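Local coordinates for protein putative secreted lipase (Streptomyces sp. W007, PDB 5H6B) that hydrolyses triacylglycerols as a thermostable, probably secreted lipase of the alpha/beta-hydrolase fold, at residues 201-204 and 208-211; 28-33 and 127-132; 226-231 and 239-244. All coordinates share one frame; numbering follows the deposited sequence.

Overall arrangement
All three contacts belong to an alpha/beta-hydrolase fold built round one parallel sheet. Contact 2 comes first along the chain and brings the loop leading into strand 32-35 against strand 128-134, through D104 of the strand between. Contact 1 follows, in the loop between strands 191-196 and 216-220, and contact 3 comes last, where a loop meets helix 240-250. Contacts 1 and 2 lie on opposite sides of the chain's centre, their centres about 23 Å apart; the centre of contact 3 lies about 22 Å from contact 2's and about 16 Å from contact 1's. A hydrogen bond from Q201 to E231 joins contacts 1 and 3 beside the probable catalytic acid and histidine; contact 2 stays at the surface.

Contact 1: residues 201-204 and 208-211; sequences QVVT and TQYL
The flat group here is the side-chain amide of Q209, and it meets V203 in two ways. At its edge, NE2 donates to the backbone O of V203 over 3.1 Å. The bond is fairly straight, 153° at the hydrogen, and the oxygen lies almost exactly in the amide plane; in turn the N-H points at a lone pair in the carbonyl plane of V203. Off that plane, to one side, stands the CG1 methyl of V203. It packs 3.5 Å from CG of Q209 and 3.8 Å from NE2, touching the glutamine where the aliphatic arm passes into the amide. CG1 reaches this spot because it lies anti to its own backbone N (chi1 -180°), while the Q209 chain runs extended beyond CG and carries the amide across the gap.

NE2 also makes a weak hydrogen bond to OD2 of D200, the probable acid of the Ser-His-Asp triad. The other carboxylate oxygen, OD1, takes the backbone N-H groups of both V202 and V203. Q209 is thus probably a second-shell residue, helping to hold the loop round D200. T208 is marginal: its OG1 comes within 4.2 Å of V203 CG1, but bonds to P205 O.

V203 and Q209 are both buried. V203 rests on H232, the probable catalytic histidine at the start of helix 232-237, while Q209 packs on A196 at the end of strand 191-196, and the side chain of L211 touches Y192 and V194 of that strand and V216 of strand 216-220.

Contact 2: residues 28-33 and 127-132; sequences HPRPVV and KVNALV
R30 and N129 carry this contact alone, the amide of N129 lying over one face of the R30 guanidinium. ND2 comes 3.2 Å from NE and 3.3 Å from NH2, yet all three are donors, so no hydrogen bond passes between them. The amide carbon CG of N129 sits 3.5 Å above the guanidinium plane, displaced from its centre, and the two planes are tilted by 38°; this is an oblique overlap and not a parallel stack. Behind the polar groups, the aliphatic part fills in, with CD of R30 3.6 Å from CB of N129.

A shared carboxylate probably brings the two donors together. D104, on strand 103-108, receives NE of R30 in a salt bridge at OD2 and ND2 of N129 in a hydrogen bond at OD1. The bend in the arginine at chi3 (-68°) swings the guanidinium crosswise, so that one face lies under the N129 amide, and N129 holds CG anti to its backbone N (chi1 166°), presenting the amide over it.

Further out, the sheet sets the spacing. Strand 103-108 runs between strands 32-35 and 128-134, and D104 pairs through its backbone with P31 and V33. R30 lies just before its strand, and its CA is 8.5 Å from the CA of N129, with D104's strand running between. N129 itself sits where the strand changes direction, and A130 just after it packs on D104.

Chemically, then, the pair coheres through the carboxylate: D104 probably fixes both groups, one at each of its oxygens, and its negative charge probably offsets the closeness of the two donors.

Contact 3: residues 226-231 and 239-244; sequences PVDLSE and DRIAFH
D228 and S230, in a loop without regular structure, face the first turn of helix 240-250, with S230 CA 7.3 Å from D239 CA. D239 is the N-cap of that helix: its OD1 accepts from A242 N over 3.0 Å, the N-H coming from well above the carboxylate plane. The other oxygen, OD2, takes the hydroxyl of S230, whose OG donates over 2.7 Å on the anti side, tilted 28° out of the plane. CG of D228 lies anti to its backbone N (chi1 -175°), as does that of D239, which sends the carboxylates toward each other from opposite directions, their planes 33° apart. Their OD2 atoms meet side-on at 2.6 Å, so close that one acid probably holds a proton. D228 is braced by an Asx turn, OD1 accepting from S230 N, and its OD2 lies 3.6 Å from CD1 of I241. With an alanine here instead of D239, the helix would probably lose its cap and the S230 hydroxyl its acceptor.

L221, on helix 221-224, packs against D228, S230, D239 and I241. Helix 232-237 links the two segments, and its I235 touches S230 and A242, while F243 reaches across to helix 49-54.

Contact 1: residues 201-204 and 208-211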
loop_
_atom_site.group_PDB
_atom_site.type_symbol
_atom_site.label_atom_id
_atom_site.label_comp_id
_atom_site.label_asym_id
_atom_site.label_seq_id
_atom_site.Cartn_x
_atom_site.Cartn_y
_atom_site.Cartn_z
ATOM N N GLN A 201 14.581 -7.529 -1.249
ATOM C CA GLN A 201 15.934 -6.953 -1.205
ATOM C C GLN A 201 16.001 -5.512 -0.672
ATOM O O GLN A 201 17.092 -4.997 -0.424
ATOM C CB GLN A 201 16.568 -7.044 -2.607
ATOM C CG GLN A 201 16.150 -5.980 -3.647
ATOM C CD GLN A 201 14.778 -6.191 -4.288
ATOM O OE1 GLN A 201 13.838 -6.690 -3.649
ATOM N NE2 GLN A 201 14.648 -5.778 -5.558
ATOM N N VAL A 202 14.843 -4.862 -0.537
ATOM C CA VAL A 202 14.722 -3.430 -0.192
ATOM C C VAL A 202 14.446 -3.201 1.289
ATOM O O VAL A 202 14.896 -2.207 1.851
ATOM C CB VAL A 202 13.545 -2.772 -0.979
ATOM C CG1 VAL A 202 13.252 -1.336 -0.509
ATOM C CG2 VAL A 202 13.814 -2.811 -2.477
ATOM N N VAL A 203 13.655 -4.093 1.890
ATOM C CA VAL A 203 13.126 -3.937 3.248
ATOM C C VAL A 203 13.449 -5.227 3.970
ATOM O O VAL A 203 12.683 -6.197 3.895
ATOM C CB VAL A 203 11.597 -3.738 3.250
ATOM C CG1 VAL A 203 11.086 -3.575 4.673
ATOM C CG2 VAL A 203 11.199 -2.557 2.378
ATOM N N THR A 204 14.603 -5.235 4.627
ATOM C CA THR A 204 15.112 -6.410 5.307
ATOM C C THR A 204 15.434 -6.094 6.779
ATOM O O THR A 204 15.690 -4.933 7.122
ATOM C CB THR A 204 16.373 -6.964 4.624
ATOM O OG1 THR A 204 17.380 -5.953 4.591
ATOM C CG2 THR A 204 16.062 -7.437 3.213
ATOM N N THR A 208 10.299 -7.574 9.480
ATOM C CA THR A 208 9.966 -6.228 9.955
ATOM C C THR A 208 8.808 -5.566 9.179
ATOM O O THR A 208 8.288 -4.529 9.603
ATOM C CB THR A 208 11.174 -5.267 9.892
ATOM O OG1 THR A 208 11.633 -5.143 8.536
ATOM C CG2 THR A 208 12.320 -5.750 10.793
ATOM N N GLN A 209 8.411 -6.155 8.053
ATOM C CA GLN A 209 7.239 -5.695 7.310
ATOM C C GLN A 209 5.950 -6.082 8.030
ATOM O O GLN A 209 4.951 -5.377 7.935
ATOM C CB GLN A 209 7.234 -6.274 5.902
ATOM C CG GLN A 209 8.479 -5.926 5.096
ATOM C CD GLN A 209 8.513 -6.650 3.778
ATOM O OE1 GLN A 209 7.474 -7.030 3.236
ATOM N NE2 GLN A 209 9.712 -6.867 3.256
ATOM N N TYR A 210 5.991 -7.212 8.743
ATOM C CA TYR A 210 4.838 -7.732 9.472
ATOM C C TYR A 210 4.374 -6.802 10.583
ATOM O O TYR A 210 5.183 -6.145 11.226
ATOM C CB TYR A 210 5.139 -9.099 10.093
ATOM C CG TYR A 210 5.350 -10.240 9.135
ATOM C CD1 TYR A 210 4.748 -10.264 7.866
ATOM C CD2 TYR A 210 6.117 -11.345 9.521
ATOM C CE1 TYR A 210 4.947 -11.338 7.015
ATOM C CE2 TYR A 210 6.315 -12.425 8.673
ATOM C CZ TYR A 210 5.720 -12.409 7.424
ATOM O OH TYR A 210 5.907 -13.452 6.565
ATOM N N LEU A 211 3.055 -6.766 10.777
ATOM C CA LEU A 211 2.425 -6.028 11.852
ATOM C C LEU A 211 2.050 -6.971 13.006
ATOM O O LEU A 211 1.965 -8.182 12.854
ATOM C CB LEU A 211 1.182 -5.311 11.337
ATOM C CG LEU A 211 1.416 -4.142 10.374
ATOM C CD1 LEU A 211 0.110 -3.783 9.681
ATOM C CD2 LEU A 211 1.969 -2.915 11.069
#

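Contact 2: residues 28-33 and 127-132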
loop_
_atom_site.group_PDB
_atom_site.type_symbol
_atom_site.label_atom_id
_atom_site.label_comp_id
_atom_site.label_asym_id
_atom_site.label_seq_id
_atom_site.Cartn_x
_atom_site.Cartn_y
_atom_site.Cartn_z
ATOM N N HIS A 28 -19.738 -5.482 -2.852
ATOM C CA HIS A 28 -18.497 -4.788 -2.514
ATOM C C HIS A 28 -18.825 -3.355 -2.132
ATOM O O HIS A 28 -18.661 -2.432 -2.923
ATOM C CB HIS A 28 -17.523 -4.867 -3.683
ATOM C CG HIS A 28 -17.221 -6.272 -4.096
ATOM N ND1 HIS A 28 -16.599 -7.171 -3.257
ATOM C CD2 HIS A 28 -17.494 -6.947 -5.237
ATOM C CE1 HIS A 28 -16.476 -8.332 -3.872
ATOM N NE2 HIS A 28 -17.012 -8.225 -5.076
ATOM N N PRO A 29 -19.337 -3.173 -0.906
ATOM C CA PRO A 29 -19.866 -1.881 -0.473
ATOM C C PRO A 29 -18.828 -0.832 -0.095
ATOM O O PRO A 29 -19.197 0.313 0.178
ATOM C CB PRO A 29 -20.717 -2.257 0.744
ATOM C CG PRO A 29 -20.043 -3.457 1.306
ATOM C CD PRO A 29 -19.531 -4.215 0.124
ATOM N N ARG A 30 -17.552 -1.199 -0.057
ATOM C CA ARG A 30 -16.513 -0.225 0.229
ATOM C C ARG A 30 -15.649 -0.011 -1.005
ATOM O O ARG A 30 -15.225 -0.977 -1.640
ATOM C CB ARG A 30 -15.682 -0.655 1.436
ATOM C CG ARG A 30 -16.464 -0.579 2.747
ATOM C CD ARG A 30 -15.618 -0.999 3.938
ATOM N NE ARG A 30 -15.337 -2.425 3.844
ATOM C CZ ARG A 30 -16.123 -3.396 4.306
ATOM N NH1 ARG A 30 -17.262 -3.124 4.951
ATOM N NH2 ARG A 30 -15.762 -4.665 4.136
ATOM N N PRO A 31 -15.393 1.264 -1.345
ATOM C CA PRO A 31 -14.452 1.548 -2.412
ATOM C C PRO A 31 -13.013 1.281 -1.940
ATOM O O PRO A 31 -12.714 1.387 -0.737
ATOM C CB PRO A 31 -14.661 3.035 -2.651
ATOM C CG PRO A 31 -14.944 3.570 -1.285
ATOM C CD PRO A 31 -15.710 2.483 -0.571
ATOM N N VAL A 32 -12.147 0.945 -2.890
ATOM C CA VAL A 32 -10.756 0.628 -2.609
ATOM C C VAL A 32 -9.890 1.818 -2.993
ATOM O O VAL A 32 -10.038 2.357 -4.093
ATOM C CB VAL A 32 -10.304 -0.625 -3.381
ATOM C CG1 VAL A 32 -8.845 -0.954 -3.063
ATOM C CG2 VAL A 32 -11.206 -1.803 -3.027
ATOM N N VAL A 33 -9.018 2.233 -2.070
ATOM C CA VAL A 33 -7.984 3.232 -2.326
ATOM C C VAL A 33 -6.600 2.552 -2.398
ATOM O O VAL A 33 -6.178 1.882 -1.451
ATOM C CB VAL A 33 -8.010 4.369 -1.280
ATOM C CG1 VAL A 33 -6.847 5.336 -1.473
ATOM C CG2 VAL A 33 -9.330 5.135 -1.357
ATOM N N LYS A 127 -12.603 6.232 9.263
ATOM C CA LYS A 127 -12.926 6.129 7.843
ATOM C C LYS A 127 -12.393 4.871 7.135
ATOM O O LYS A 127 -12.637 4.706 5.944
ATOM C CB LYS A 127 -12.426 7.398 7.145
ATOM C CG LYS A 127 -13.093 8.672 7.655
ATOM C CD LYS A 127 -12.065 9.754 7.962
ATOM C CE LYS A 127 -12.689 11.008 8.566
ATOM N NZ LYS A 127 -11.705 12.130 8.628
ATOM N N VAL A 128 -11.699 3.974 7.849
ATOM C CA VAL A 128 -11.044 2.807 7.216
ATOM C C VAL A 128 -11.360 1.475 7.908
ATOM O O VAL A 128 -11.137 1.304 9.108
ATOM C CB VAL A 128 -9.505 2.986 7.149
ATOM C CG1 VAL A 128 -8.812 1.734 6.632
ATOM C CG2 VAL A 128 -9.149 4.175 6.273
ATOM N N ASN A 129 -11.806 0.520 7.102
ATOM C CA ASN A 129 -12.138 -0.830 7.546
ATOM C C ASN A 129 -10.907 -1.762 7.503
ATOM O O ASN A 129 -10.639 -2.489 8.460
ATOM C CB ASN A 129 -13.276 -1.374 6.667
ATOM C CG ASN A 129 -13.482 -2.867 6.815
ATOM O OD1 ASN A 129 -13.968 -3.333 7.833
ATOM N ND2 ASN A 129 -13.134 -3.621 5.793
ATOM N N ALA A 130 -10.175 -1.734 6.386
ATOM C CA ALA A 130 -9.040 -2.624 6.172
ATOM C C ALA A 130 -7.854 -1.916 5.513
ATOM O O ALA A 130 -8.020 -1.049 4.643
ATOM C CB ALA A 130 -9.454 -3.847 5.359
ATOM N N LEU A 131 -6.659 -2.269 5.987
ATOM C CA LEU A 131 -5.421 -1.831 5.397
ATOM C C LEU A 131 -4.639 -3.060 4.982
ATOM O O LEU A 131 -4.186 -3.838 5.836
ATOM C CB LEU A 131 -4.596 -1.003 6.386
ATOM C CG LEU A 131 -3.194 -0.595 5.894
ATOM C CD1 LEU A 131 -3.221 0.134 4.552
ATOM C CD2 LEU A 131 -2.499 0.242 6.939
ATOM N N VAL A 132 -4.457 -3.201 3.671
ATOM C CA VAL A 132 -3.671 -4.265 3.084
ATOM C C VAL A 132 -2.364 -3.669 2.611
ATOM O O VAL A 132 -2.356 -2.754 1.787
ATOM C CB VAL A 132 -4.420 -4.907 1.910
ATOM C CG1 VAL A 132 -3.674 -6.129 1.395
ATOM C CG2 VAL A 132 -5.841 -5.257 2.343
#

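Contact 3: residues 226-231 and 239-244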
loop_
_atom_site.group_PDB
_atom_site.type_symbol
_atom_site.label_atom_id
_atom_site.label_comp_id
_atom_site.label_asym_id
_atom_site.label_seq_id
_atom_site.Cartn_x
_atom_site.Cartn_y
_atom_site.Cartn_z
ATOM N N PRO A 226 5.372 -21.677 -3.265
ATOM C CA PRO A 226 6.807 -21.899 -3.023
ATOM C C PRO A 226 7.764 -21.457 -4.137
ATOM O O PRO A 226 8.918 -21.120 -3.842
ATOM C CB PRO A 226 6.910 -23.431 -2.855
ATOM C CG PRO A 226 5.559 -23.854 -2.390
ATOM C CD PRO A 226 4.569 -22.892 -2.970
ATOM N N VAL A 227 7.305 -21.503 -5.392
ATOM C CA VAL A 227 8.127 -21.110 -6.546
ATOM C C VAL A 227 7.855 -19.674 -7.049
ATOM O O VAL A 227 8.397 -19.273 -8.076
ATOM C CB VAL A 227 8.018 -22.141 -7.708
ATOM C CG1 VAL A 227 8.713 -23.461 -7.338
ATOM C CG2 VAL A 227 6.566 -22.384 -8.120
ATOM N N ASP A 228 7.039 -18.899 -6.330
ATOM C CA ASP A 228 6.908 -17.458 -6.592
ATOM C C ASP A 228 8.079 -16.747 -5.904
ATOM O O ASP A 228 8.084 -16.557 -4.679
ATOM C CB ASP A 228 5.554 -16.923 -6.097
ATOM C CG ASP A 228 5.326 -15.458 -6.456
ATOM O OD1 ASP A 228 6.269 -14.795 -6.932
ATOM O OD2 ASP A 228 4.200 -14.958 -6.247
ATOM N N LEU A 229 9.066 -16.357 -6.705
ATOM C CA LEU A 229 10.245 -15.692 -6.206
ATOM C C LEU A 229 10.217 -14.160 -6.402
ATOM O O LEU A 229 11.276 -13.546 -6.436
ATOM C CB LEU A 229 11.485 -16.289 -6.883
ATOM C CG LEU A 229 11.537 -17.816 -7.039
ATOM C CD1 LEU A 229 12.831 -18.225 -7.724
ATOM C CD2 LEU A 229 11.391 -18.538 -5.701
ATOM N N SER A 230 9.033 -13.545 -6.515
ATOM C CA SER A 230 8.926 -12.083 -6.610
ATOM C C SER A 230 9.759 -11.385 -5.557
ATOM O O SER A 230 9.773 -11.792 -4.408
ATOM C CB SER A 230 7.475 -11.593 -6.453
ATOM O OG SER A 230 6.747 -11.822 -7.635
ATOM N N GLU A 231 10.435 -10.324 -5.967
ATOM C CA GLU A 231 11.132 -9.434 -5.049
ATOM C C GLU A 231 10.237 -8.206 -4.761
ATOM O O GLU A 231 9.026 -8.243 -4.999
ATOM C CB GLU A 231 12.550 -9.102 -5.562
ATOM C CG GLU A 231 12.674 -8.586 -7.000
ATOM C CD GLU A 231 11.829 -7.357 -7.271
ATOM O OE1 GLU A 231 10.763 -7.493 -7.930
ATOM O OE2 GLU A 231 12.206 -6.255 -6.804
ATOM N N ASP A 239 2.399 -9.218 -9.605
ATOM C CA ASP A 239 2.213 -10.541 -9.053
ATOM C C ASP A 239 0.715 -10.826 -8.771
ATOM O O ASP A 239 0.160 -10.323 -7.811
ATOM C CB ASP A 239 3.081 -10.656 -7.796
ATOM C CG ASP A 239 3.200 -12.064 -7.311
ATOM O OD1 ASP A 239 2.183 -12.777 -7.410
ATOM O OD2 ASP A 239 4.292 -12.457 -6.848
ATOM N N ARG A 240 0.078 -11.619 -9.633
ATOM C CA ARG A 240 -1.336 -11.994 -9.469
ATOM C C ARG A 240 -1.595 -12.919 -8.271
ATOM O O ARG A 240 -2.713 -12.962 -7.770
ATOM C CB ARG A 240 -1.887 -12.702 -10.706
ATOM C CG ARG A 240 -2.295 -11.795 -11.838
ATOM C CD ARG A 240 -1.103 -11.377 -12.631
ATOM N NE ARG A 240 -1.464 -10.701 -13.879
ATOM C CZ ARG A 240 -0.628 -9.945 -14.605
ATOM N NH1 ARG A 240 0.652 -9.733 -14.226
ATOM N NH2 ARG A 240 -1.091 -9.377 -15.714
ATOM N N ILE A 241 -0.591 -13.688 -7.851
ATOM C CA ILE A 241 -0.702 -14.482 -6.632
ATOM C C ILE A 241 -0.909 -13.530 -5.457
ATOM O O ILE A 241 -1.896 -13.651 -4.721
ATOM C CB ILE A 241 0.522 -15.406 -6.441
ATOM C CG1 ILE A 241 0.487 -16.525 -7.487
ATOM C CG2 ILE A 241 0.527 -16.006 -5.046
ATOM C CD1 ILE A 241 1.810 -17.231 -7.704
ATOM N N ALA A 242 -0.010 -12.549 -5.322
ATOM C CA ALA A 242 -0.184 -11.496 -4.331
ATOM C C ALA A 242 -1.536 -10.802 -4.480
ATOM O O ALA A 242 -2.243 -10.612 -3.489
ATOM C CB ALA A 242 0.941 -10.487 -4.387
ATOM N N PHE A 243 -1.928 -10.466 -5.705
ATOM C CA PHE A 243 -3.196 -9.746 -5.894
ATOM C C PHE A 243 -4.448 -10.588 -5.568
ATOM O O PHE A 243 -5.438 -10.048 -5.076
ATOM C CB PHE A 243 -3.275 -9.119 -7.304
ATOM C CG PHE A 243 -2.156 -8.132 -7.618
ATOM C CD1 PHE A 243 -1.439 -7.467 -6.607
ATOM C CD2 PHE A 243 -1.835 -7.840 -8.947
ATOM C CE1 PHE A 243 -0.424 -6.553 -6.921
ATOM C CE2 PHE A 243 -0.818 -6.925 -9.258
ATOM C CZ PHE A 243 -0.121 -6.279 -8.245
ATOM N N HIS A 244 -4.396 -11.895 -5.815
ATOM C CA HIS A 244 -5.460 -12.801 -5.377
ATOM C C HIS A 244 -5.631 -12.751 -3.871
ATOM O O HIS A 244 -6.774 -12.709 -3.366
ATOM C CB HIS A 244 -5.167 -14.230 -5.805
ATOM C CG HIS A 244 -6.335 -15.150 -5.666
ATOM N ND1 HIS A 244 -6.540 -15.934 -4.546
ATOM C CD2 HIS A 244 -7.362 -15.415 -6.511
ATOM C CE1 HIS A 244 -7.647 -16.637 -4.711
ATOM N NE2 HIS A 244 -8.163 -16.344 -5.895
#